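Local structure of oxidized polyvinyl alcohol hydrolase (Pseudomonas sp. VM15C, 3WWC) at residues N125-A135 and Y205-P213; L240-T251 and F285-A296. The protein hydrolyses beta-diketones such as 4,6-nonanedione and carries out the second step of polyvinyl alcohol breakdown by cleaving the oxidized polymer. The protein carries 1 engineered substitution. All blocks are in the same frame, centred on the assembly; numbering follows the deposited sequence.

Contact 1: N125-A135 and Y205-P213; sequences NWNPWFEGRAA and YVTSDDGTP. With BUA (butanoic acid), chain D.
Tyr205 drives its phenol into the loop 125-135, where two polar side chains meet the hydroxyl. Its OH donates to Glu131 OE1 at 2.7 Å, on the syn lone pair; OE1 lies at the ring edge, the carboxylate itself turned 43°, and Ser178 holds OE2. Asn125 comes head-on against Tyr205, its amide turned 64° from the ring, and ND2 gives a weak, bent bond to Tyr205 OH (3.0 Å). CG of Asn125 stands anti to the backbone N (chi1 -173°), which carries ND2 to both this hydroxyl and the ligand: the straighter bond from ND2 ends on butanoic acid O1, also 3.0 Å away. Arg234 takes OD1, so the amide is held at both ends. The carbon chain of the butanoic acid lies over one face of Trp126, and its C2 is at the edge of the Tyr205 ring. A phenylalanine in place of Tyr205 would probably leave Glu131 OE1 without its donor and the Asn125 amide less firmly placed. Gly132 CA packs 3.8 Å from Tyr205 CE2, and a beta carbon there would run into the ring. Farther out, the extended Arg133 uses NH2 to grip Gly211 O at 2.9 Å, on a carbonyl lone pair. Two loops following strands of the sheet thus build one wall of a butanoic acid pocket in this serine hydrolase of the peptidase S9A family.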
loop_
_atom_site.group_PDB
_atom_site.type_symbol
_atom_site.label_atom_id
_atom_site.label_comp_id
_atom_site.label_asym_id
_atom_site.label_seq_id
_atom_site.Cartn_x
_atom_site.Cartn_y
_atom_site.Cartn_z
ATOM N N ASN A 125 -7.689 -5.758 -12.060
ATOM C CA ASN A 125 -7.062 -4.891 -13.018
ATOM C C ASN A 125 -5.622 -5.213 -13.397
ATOM O O ASN A 125 -5.242 -5.191 -14.596
ATOM C CB ASN A 125 -7.088 -3.430 -12.536
ATOM C CG ASN A 125 -6.580 -2.476 -13.613
ATOM O OD1 ASN A 125 -7.264 -2.291 -14.615
ATOM N ND2 ASN A 125 -5.398 -1.902 -13.432
ATOM N N TRP A 126 -4.821 -5.527 -12.388
ATOM C CA TRP A 126 -3.372 -5.675 -12.542
ATOM C C TRP A 126 -2.901 -6.906 -11.769
ATOM O O TRP A 126 -3.290 -7.130 -10.643
ATOM C CB TRP A 126 -2.760 -4.370 -12.017
ATOM C CG TRP A 126 -1.396 -4.126 -12.561
ATOM C CD1 TRP A 126 -0.244 -4.028 -11.853
ATOM C CD2 TRP A 126 -1.039 -4.022 -13.942
ATOM N NE1 TRP A 126 0.828 -3.887 -12.715
ATOM C CE2 TRP A 126 0.356 -3.876 -13.999
ATOM C CE3 TRP A 126 -1.771 -4.033 -15.134
ATOM C CZ2 TRP A 126 1.049 -3.746 -15.205
ATOM C CZ3 TRP A 126 -1.074 -3.902 -16.350
ATOM C CH2 TRP A 126 0.316 -3.762 -16.364
ATOM N N ASN A 127 -2.068 -7.712 -12.387
ATOM C CA ASN A 127 -1.691 -9.010 -11.805
ATOM C C ASN A 127 -0.802 -9.115 -10.549
ATOM O O ASN A 127 -0.882 -10.118 -9.867
ATOM C CB ASN A 127 -1.044 -9.868 -12.909
ATOM C CG ASN A 127 -1.307 -11.345 -12.737
ATOM O OD1 ASN A 127 -2.376 -11.761 -12.322
ATOM N ND2 ASN A 127 -0.311 -12.150 -13.098
ATOM N N PRO A 128 0.056 -8.115 -10.229
ATOM C CA PRO A 128 0.896 -8.280 -9.042
ATOM C C PRO A 128 0.164 -8.526 -7.727
ATOM O O PRO A 128 0.593 -9.353 -6.900
ATOM C CB PRO A 128 1.700 -6.978 -8.977
ATOM C CG PRO A 128 1.897 -6.608 -10.488
ATOM C CD PRO A 128 0.465 -6.957 -11.050
ATOM N N TRP A 129 -0.930 -7.784 -7.518
ATOM C CA TRP A 129 -1.720 -7.912 -6.300
ATOM C C TRP A 129 -3.178 -7.784 -6.710
ATOM O O TRP A 129 -3.495 -7.224 -7.740
ATOM C CB TRP A 129 -1.430 -6.767 -5.301
ATOM C CG TRP A 129 0.048 -6.611 -4.888
ATOM C CD1 TRP A 129 0.952 -5.673 -5.366
ATOM C CD2 TRP A 129 0.765 -7.404 -3.934
ATOM N NE1 TRP A 129 2.180 -5.854 -4.773
ATOM C CE2 TRP A 129 2.099 -6.904 -3.887
ATOM C CE3 TRP A 129 0.422 -8.493 -3.119
ATOM C CZ2 TRP A 129 3.080 -7.460 -3.045
ATOM C CZ3 TRP A 129 1.371 -9.053 -2.292
ATOM C CH2 TRP A 129 2.706 -8.534 -2.251
ATOM N N PHE A 130 -4.076 -8.274 -5.845
ATOM C CA PHE A 130 -5.511 -8.126 -6.107
ATOM C C PHE A 130 -5.845 -6.746 -5.509
ATOM O O PHE A 130 -6.381 -6.615 -4.407
ATOM C CB PHE A 130 -6.244 -9.281 -5.395
ATOM C CG PHE A 130 -5.803 -10.674 -5.879
ATOM C CD1 PHE A 130 -6.014 -11.034 -7.200
ATOM C CD2 PHE A 130 -5.151 -11.579 -5.029
ATOM C CE1 PHE A 130 -5.557 -12.289 -7.659
ATOM C CE2 PHE A 130 -4.714 -12.806 -5.480
ATOM C CZ PHE A 130 -4.913 -13.170 -6.808
ATOM N N GLU A 131 -5.532 -5.727 -6.295
ATOM C CA GLU A 131 -5.584 -4.362 -5.837
ATOM C C GLU A 131 -6.557 -3.407 -6.497
ATOM O O GLU A 131 -6.620 -2.239 -6.096
ATOM C CB GLU A 131 -4.142 -3.743 -5.825
ATOM C CG GLU A 131 -3.126 -4.037 -7.010
ATOM C CD GLU A 131 -3.272 -3.162 -8.247
ATOM O OE1 GLU A 131 -4.403 -2.982 -8.758
ATOM O OE2 GLU A 131 -2.221 -2.676 -8.750
ATOM N N GLY A 132 -7.346 -3.881 -7.455
ATOM C CA GLY A 132 -8.313 -2.974 -8.060
ATOM C C GLY A 132 -9.196 -3.770 -9.017
ATOM O O GLY A 132 -8.706 -4.669 -9.700
ATOM N N ARG A 133 -10.457 -3.401 -9.102
ATOM C CA ARG A 133 -11.343 -4.115 -10.028
ATOM C C ARG A 133 -11.037 -3.705 -11.448
ATOM O O ARG A 133 -10.637 -2.571 -11.705
ATOM C CB ARG A 133 -12.807 -3.826 -9.657
ATOM C CG ARG A 133 -13.242 -2.370 -9.863
ATOM C CD ARG A 133 -14.691 -2.223 -9.425
ATOM N NE ARG A 133 -15.157 -0.853 -9.290
ATOM C CZ ARG A 133 -15.874 -0.223 -10.223
ATOM N NH1 ARG A 133 -16.172 -0.854 -11.358
ATOM N NH2 ARG A 133 -16.335 1.005 -9.992
ATOM N N ALA A 134 -11.182 -4.655 -12.364
ATOM C CA ALA A 134 -10.949 -4.410 -13.767
ATOM C C ALA A 134 -11.994 -3.441 -14.311
ATOM O O ALA A 134 -13.042 -3.261 -13.723
ATOM C CB ALA A 134 -11.028 -5.740 -14.523
ATOM N N ALA A 135 -11.687 -2.833 -15.460
ATOM C CA ALA A 135 -12.569 -1.847 -16.093
ATOM C C ALA A 135 -13.776 -2.446 -16.772
ATOM O O ALA A 135 -14.755 -1.744 -17.004
ATOM C CB ALA A 135 -11.787 -1.068 -17.086
ATOM N N TYR A 205 -7.280 4.479 -9.469
ATOM C CA TYR A 205 -8.143 4.053 -10.612
ATOM C C TYR A 205 -9.434 4.849 -10.568
ATOM O O TYR A 205 -10.564 4.315 -10.506
ATOM C CB TYR A 205 -8.455 2.574 -10.553
ATOM C CG TYR A 205 -7.251 1.673 -10.555
ATOM C CD1 TYR A 205 -6.310 1.706 -11.594
ATOM C CD2 TYR A 205 -7.118 0.697 -9.567
ATOM C CE1 TYR A 205 -5.285 0.762 -11.656
ATOM C CE2 TYR A 205 -6.101 -0.254 -9.623
ATOM C CZ TYR A 205 -5.204 -0.215 -10.666
ATOM O OH TYR A 205 -4.236 -1.212 -10.786
ATOM N N VAL A 206 -9.275 6.169 -10.615
ATOM C CA VAL A 206 -10.411 7.078 -10.513
ATOM C C VAL A 206 -11.551 6.741 -11.475
ATOM O O VAL A 206 -11.313 6.445 -12.675
ATOM C CB VAL A 206 -9.923 8.502 -10.764
ATOM C CG1 VAL A 206 -11.131 9.490 -10.939
ATOM C CG2 VAL A 206 -9.131 8.950 -9.552
ATOM N N THR A 207 -12.772 6.746 -10.934
ATOM C CA THR A 207 -13.953 6.515 -11.793
ATOM C C THR A 207 -14.886 7.710 -11.656
ATOM O O THR A 207 -14.666 8.627 -10.870
ATOM C CB THR A 207 -14.791 5.288 -11.336
ATOM O OG1 THR A 207 -15.369 5.523 -10.035
ATOM C CG2 THR A 207 -13.915 4.014 -11.310
ATOM N N SER A 208 -15.975 7.674 -12.420
ATOM C CA SER A 208 -16.977 8.700 -12.252
ATOM C C SER A 208 -17.675 8.428 -10.933
ATOM O O SER A 208 -17.534 7.353 -10.332
ATOM C CB SER A 208 -18.042 8.642 -13.365
ATOM O OG SER A 208 -17.407 8.818 -14.624
ATOM N N ASP A 209 -18.485 9.393 -10.487
ATOM C CA ASP A 209 -19.212 9.216 -9.227
ATOM C C ASP A 209 -20.135 7.994 -9.239
ATOM O O ASP A 209 -20.366 7.405 -8.172
ATOM C CB ASP A 209 -20.070 10.449 -8.906
ATOM C CG ASP A 209 -19.268 11.616 -8.407
ATOM O OD1 ASP A 209 -18.059 11.433 -8.092
ATOM O OD2 ASP A 209 -19.831 12.743 -8.310
ATOM N N ASP A 210 -20.672 7.633 -10.406
ATOM C CA ASP A 210 -21.546 6.468 -10.505
ATOM C C ASP A 210 -20.801 5.146 -10.616
ATOM O O ASP A 210 -21.408 4.073 -10.802
ATOM C CB ASP A 210 -22.542 6.619 -11.688
ATOM C CG ASP A 210 -21.890 6.629 -13.064
ATOM O OD1 ASP A 210 -20.680 6.438 -13.225
ATOM O OD2 ASP A 210 -22.636 6.824 -14.071
ATOM N N GLY A 211 -19.479 5.203 -10.505
ATOM C CA GLY A 211 -18.720 3.960 -10.564
ATOM C C GLY A 211 -18.211 3.610 -11.930
ATOM O O GLY A 211 -17.431 2.678 -12.076
ATOM N N THR A 212 -18.659 4.307 -12.969
ATOM C CA THR A 212 -18.195 4.004 -14.307
ATOM C C THR A 212 -16.674 4.083 -14.485
ATOM O O THR A 212 -16.087 5.111 -14.216
ATOM C CB THR A 212 -18.799 4.985 -15.313
ATOM O OG1 THR A 212 -20.222 4.974 -15.171
ATOM C CG2 THR A 212 -18.416 4.570 -16.761
ATOM N N PRO A 213 -16.013 2.987 -14.913
ATOM C CA PRO A 213 -14.560 3.036 -15.116
ATOM C C PRO A 213 -14.199 4.073 -16.162
ATOM O O PRO A 213 -14.917 4.289 -17.172
ATOM C CB PRO A 213 -14.203 1.626 -15.576
ATOM C CG PRO A 213 -15.282 0.784 -14.898
ATOM C CD PRO A 213 -16.527 1.612 -15.052
HETATM C C1 BUA D . -1.326 0.580 -13.114
HETATM C C2 BUA D . -2.424 0.003 -14.011
HETATM C C3 BUA D . -2.014 0.158 -15.478
HETATM C C4 BUA D . -3.080 -0.482 -16.369
HETATM O O1 BUA D . -4.201 -0.696 -15.859
HETATM O O2 BUA D . -2.749 -0.748 -17.544
HETATM O O HOH W 1 -15.430 3.249 -8.292
HETATM O O HOH W 2 -18.734 -0.283 -12.874
#

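Contact 2: L240-T251 and F285-A296; sequences LPAKVGPLIVMT and FFSAQPDVVHVA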
loop_
_atom_site.group_PDB
_atom_site.type_symbol
_atom_site.label_atom_id
_atom_site.label_comp_id
_atom_site.label_asym_id
_atom_site.label_seq_id
_atom_site.Cartn_x
_atom_site.Cartn_y
_atom_site.Cartn_z
ATOM N N LEU A 240 -17.062 4.428 -2.157
ATOM C CA LEU A 240 -16.043 4.404 -1.103
ATOM C C LEU A 240 -16.810 4.511 0.206
ATOM O O LEU A 240 -17.909 5.091 0.264
ATOM C CB LEU A 240 -15.103 5.609 -1.244
ATOM C CG LEU A 240 -14.232 5.569 -2.498
ATOM C CD1 LEU A 240 -13.465 6.902 -2.566
ATOM C CD2 LEU A 240 -13.251 4.418 -2.435
ATOM N N PRO A 241 -16.247 3.965 1.280
ATOM C CA PRO A 241 -16.937 4.027 2.576
ATOM C C PRO A 241 -17.184 5.433 3.095
ATOM O O PRO A 241 -16.361 6.321 2.918
ATOM C CB PRO A 241 -16.053 3.197 3.492
ATOM C CG PRO A 241 -14.726 3.071 2.802
ATOM C CD PRO A 241 -14.957 3.247 1.334
ATOM N N ALA A 242 -18.332 5.648 3.750
ATOM C CA ALA A 242 -18.634 6.976 4.285
ATOM C C ALA A 242 -17.729 7.252 5.470
ATOM O O ALA A 242 -17.354 8.417 5.736
ATOM C CB ALA A 242 -20.104 7.035 4.731
ATOM N N LYS A 243 -17.401 6.189 6.191
ATOM C CA LYS A 243 -16.531 6.323 7.357
ATOM C C LYS A 243 -15.613 5.136 7.522
ATOM O O LYS A 243 -16.024 3.966 7.387
ATOM C CB LYS A 243 -17.327 6.488 8.640
ATOM C CG LYS A 243 -16.436 7.036 9.750
ATOM C CD LYS A 243 -17.180 7.433 10.998
ATOM C CE LYS A 243 -16.178 8.043 11.972
ATOM N NZ LYS A 243 -16.869 8.529 13.218
ATOM N N VAL A 244 -14.343 5.426 7.760
ATOM C CA VAL A 244 -13.385 4.345 7.981
ATOM C C VAL A 244 -12.926 4.390 9.416
ATOM O O VAL A 244 -13.106 5.383 10.131
ATOM C CB VAL A 244 -12.120 4.407 7.003
ATOM C CG1 VAL A 244 -12.583 4.287 5.579
ATOM C CG2 VAL A 244 -11.286 5.657 7.214
ATOM N N GLY A 245 -12.384 3.262 9.853
ATOM C CA GLY A 245 -11.812 3.111 11.178
ATOM C C GLY A 245 -10.618 4.057 11.367
ATOM O O GLY A 245 -10.105 4.655 10.395
ATOM N N PRO A 246 -10.101 4.177 12.582
ATOM C CA PRO A 246 -8.991 5.073 12.894
ATOM C C PRO A 246 -7.678 4.658 12.251
ATOM O O PRO A 246 -7.221 3.520 12.451
ATOM C CB PRO A 246 -8.908 5.010 14.407
ATOM C CG PRO A 246 -10.172 4.482 14.823
ATOM C CD PRO A 246 -10.627 3.538 13.799
ATOM N N LEU A 247 -7.052 5.581 11.517
ATOM C CA LEU A 247 -5.821 5.307 10.799
ATOM C C LEU A 247 -4.909 6.501 10.753
ATOM O O LEU A 247 -5.330 7.632 10.987
ATOM C CB LEU A 247 -6.129 5.030 9.302
ATOM C CG LEU A 247 -7.036 3.847 8.957
ATOM C CD1 LEU A 247 -7.430 3.956 7.454
ATOM C CD2 LEU A 247 -6.340 2.508 9.237
ATOM N N ILE A 248 -3.650 6.222 10.422
ATOM C CA ILE A 248 -2.744 7.256 9.982
ATOM C C ILE A 248 -2.266 6.774 8.599
ATOM O O ILE A 248 -1.845 5.627 8.438
ATOM C CB ILE A 248 -1.578 7.561 10.924
ATOM C CG1 ILE A 248 -0.631 8.535 10.213
ATOM C CG2 ILE A 248 -0.850 6.271 11.389
ATOM C CD1 ILE A 248 0.378 9.205 11.179
ATOM N N VAL A 249 -2.415 7.619 7.586
ATOM C CA VAL A 249 -2.021 7.245 6.231
ATOM C C VAL A 249 -1.049 8.260 5.710
ATOM O O VAL A 249 -1.300 9.482 5.770
ATOM C CB VAL A 249 -3.242 7.191 5.296
ATOM C CG1 VAL A 249 -2.821 6.761 3.882
ATOM C CG2 VAL A 249 -4.298 6.211 5.872
ATOM N N MET A 250 0.064 7.775 5.187
ATOM C CA MET A 250 1.098 8.650 4.604
ATOM C C MET A 250 1.206 8.299 3.118
ATOM O O MET A 250 1.695 7.225 2.766
ATOM C CB MET A 250 2.441 8.410 5.288
ATOM C CG MET A 250 3.488 9.402 4.747
ATOM S SD MET A 250 5.140 9.137 5.537
ATOM C CE MET A 250 4.825 9.838 7.133
ATOM N N THR A 251 0.722 9.205 2.275
ATOM C CA THR A 251 0.750 8.994 0.818
ATOM C C THR A 251 1.950 9.705 0.242
ATOM O O THR A 251 2.179 10.878 0.568
ATOM C CB THR A 251 -0.491 9.553 0.185
ATOM O OG1 THR A 251 -1.655 8.912 0.752
ATOM C CG2 THR A 251 -0.466 9.319 -1.333
ATOM N N PHE A 285 -9.439 11.777 -0.036
ATOM C CA PHE A 285 -10.337 10.909 0.698
ATOM C C PHE A 285 -9.909 10.739 2.127
ATOM O O PHE A 285 -10.735 10.868 3.047
ATOM C CB PHE A 285 -10.417 9.526 0.025
ATOM C CG PHE A 285 -11.224 8.537 0.799
ATOM C CD1 PHE A 285 -12.593 8.486 0.640
ATOM C CD2 PHE A 285 -10.612 7.717 1.754
ATOM C CE1 PHE A 285 -13.354 7.644 1.432
ATOM C CE2 PHE A 285 -11.371 6.867 2.552
ATOM C CZ PHE A 285 -12.728 6.838 2.391
ATOM N N PHE A 286 -8.618 10.456 2.346
ATOM C CA PHE A 286 -8.191 10.196 3.719
ATOM C C PHE A 286 -8.155 11.453 4.575
ATOM O O PHE A 286 -8.409 11.386 5.757
ATOM C CB PHE A 286 -6.833 9.459 3.735
ATOM C CG PHE A 286 -6.944 8.042 3.268
ATOM C CD1 PHE A 286 -7.692 7.113 4.015
ATOM C CD2 PHE A 286 -6.279 7.612 2.107
ATOM C CE1 PHE A 286 -7.775 5.770 3.607
ATOM C CE2 PHE A 286 -6.355 6.273 1.699
ATOM C CZ PHE A 286 -7.104 5.352 2.449
ATOM N N SER A 287 -7.869 12.598 3.978
ATOM C CA SER A 287 -7.870 13.807 4.752
ATOM C C SER A 287 -9.253 14.155 5.232
ATOM O O SER A 287 -9.386 14.658 6.348
ATOM C CB SER A 287 -7.325 14.977 3.922
ATOM O OG SER A 287 -5.972 14.763 3.694
ATOM N N ALA A 288 -10.265 13.889 4.412
ATOM C CA ALA A 288 -11.639 14.216 4.790
ATOM C C ALA A 288 -12.142 13.352 5.940
ATOM O O ALA A 288 -13.019 13.751 6.662
ATOM C CB ALA A 288 -12.583 14.082 3.591
ATOM N N GLN A 289 -11.586 12.165 6.125
ATOM C CA GLN A 289 -12.039 11.250 7.182
ATOM C C GLN A 289 -11.686 11.775 8.547
ATOM O O GLN A 289 -10.534 12.094 8.835
ATOM C CB GLN A 289 -11.417 9.877 6.908
ATOM C CG GLN A 289 -12.063 9.225 5.728
ATOM C CD GLN A 289 -13.492 8.826 6.060
ATOM O OE1 GLN A 289 -13.757 8.254 7.123
ATOM N NE2 GLN A 289 -14.402 9.104 5.159
ATOM N N PRO A 290 -12.670 11.859 9.453
ATOM C CA PRO A 290 -12.410 12.396 10.771
ATOM C C PRO A 290 -11.519 11.646 11.696
ATOM O O PRO A 290 -10.894 12.257 12.547
ATOM C CB PRO A 290 -13.814 12.592 11.364
ATOM C CG PRO A 290 -14.594 11.503 10.725
ATOM C CD PRO A 290 -14.089 11.489 9.292
ATOM N N ASP A 291 -11.465 10.326 11.533
ATOM C CA ASP A 291 -10.615 9.543 12.397
ATOM C C ASP A 291 -9.329 9.117 11.733
ATOM O O ASP A 291 -8.671 8.192 12.174
ATOM C CB ASP A 291 -11.359 8.313 12.903
ATOM C CG ASP A 291 -12.528 8.679 13.768
ATOM O OD1 ASP A 291 -12.489 9.795 14.362
ATOM O OD2 ASP A 291 -13.485 7.866 13.865
ATOM N N VAL A 292 -8.963 9.816 10.683
ATOM C CA VAL A 292 -7.712 9.522 9.960
ATOM C C VAL A 292 -6.799 10.730 9.944
ATOM O O VAL A 292 -7.245 11.848 9.665
ATOM C CB VAL A 292 -8.020 9.162 8.486
ATOM C CG1 VAL A 292 -6.718 8.921 7.711
ATOM C CG2 VAL A 292 -8.880 7.934 8.417
ATOM N N VAL A 293 -5.517 10.537 10.249
ATOM C CA VAL A 293 -4.481 11.560 10.100
ATOM C C VAL A 293 -3.882 11.241 8.727
ATOM O O VAL A 293 -3.421 10.129 8.524
ATOM C CB VAL A 293 -3.375 11.412 11.164
ATOM C CG1 VAL A 293 -2.167 12.308 10.835
ATOM C CG2 VAL A 293 -3.923 11.777 12.541
ATOM N N HIS A 294 -3.932 12.174 7.777
ATOM C CA HIS A 294 -3.311 11.931 6.495
ATOM C C HIS A 294 -2.097 12.824 6.352
ATOM O O HIS A 294 -2.174 14.026 6.598
ATOM C CB HIS A 294 -4.268 12.229 5.330
ATOM C CG HIS A 294 -3.654 11.918 4.004
ATOM N ND1 HIS A 294 -2.896 12.843 3.303
ATOM C CD2 HIS A 294 -3.475 10.731 3.383
ATOM C CE1 HIS A 294 -2.276 12.227 2.312
ATOM N NE2 HIS A 294 -2.608 10.946 2.330
ATOM N N VAL A 295 -0.972 12.236 5.965
ATOM C CA VAL A 295 0.235 12.991 5.752
ATOM C C VAL A 295 0.558 12.899 4.234
ATOM O O VAL A 295 0.642 11.783 3.690
ATOM C CB VAL A 295 1.411 12.430 6.571
ATOM C CG1 VAL A 295 2.651 13.253 6.246
ATOM C CG2 VAL A 295 1.134 12.472 8.109
ATOM N N ALA A 296 0.667 14.056 3.553
ATOM C CA ALA A 296 0.991 14.087 2.140
ATOM C C ALA A 296 2.472 14.401 2.002
ATOM O O ALA A 296 2.923 15.464 2.436
ATOM C CB ALA A 296 0.126 15.169 1.450
HETATM O O HOH W 3 -15.782 10.910 14.160
HETATM O O HOH W 4 -12.719 8.250 9.759
HETATM O O HOH W 5 -13.707 5.575 12.885
#
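Parallel strand pairing inside the large mixed sheet is the substance of this contact: strand 247-251 runs beside 292-296, their axes 4.6 Å apart at closest approach and 12° from parallel, with the end of helix 275-288 leading into the second strand. Five backbone hydrogen bonds join them, from Leu247 N to Asp291 O through to Thr251 N to Val295 O. On the face bearing Ile248, Met250, Val293 and Val295, Ile248 and Val293 lie side by side, CD1 to CG1 at 4.0 Å, and helix 310-322 packs on Ile248 and Met250. The other face meets helix 275-288: Val249 sets CG2 over the Phe286 ring, 4.1 Å from its centroid and 15° off the normal, a CH-pi contact, while Phe285 CD2 lies over the opposite face. There too Thr251 OG1 and His294 NE2 share a 2.7 Å hydrogen bond at the imidazole edge, and Gly347 O pairs with ND1. Before the strands, Gln289 bends at chi2 (-69°) to clamp the incoming loop: NE2 donates almost straight to Ala242 O (3.1 Å), though from above that carbonyl's plane, and OE1 accepts from Val244 N at 3.0 Å. Nearer solvent, Lys243 NZ and Asp291 OD2 form a long salt bridge of 3.5 Å. The chemistry therefore grades from backbone hydrogen bonds flanked by apolar packing on both faces, through a glutamine satisfying backbone groups, to a hydrated ion pair at the exposed edge.

Overall arrangement
Both contacts are largely buried, yet they show how place in a fold sets chemistry. Contact 2 belongs to the scaffold: regular strands and a helix end, repeating backbone bonds and apolar layers, with its one salt bridge out where the loop and the turn before the strands meet. Contact 1 joins two irregular loops beside the ligand, so side chains do the work that backbone does in the sheet, and its exposed fringe is the Ala135-Pro213 packing. No secondary-structure element is shared, but helix 178-189 touches both: Ser178 and Thr181 meet the 125-135 loop, Leu187 and Leu188 the Phe285-Phe286 layer. The centres are 20 Å apart, the nearest atoms about 7 Å, without touching.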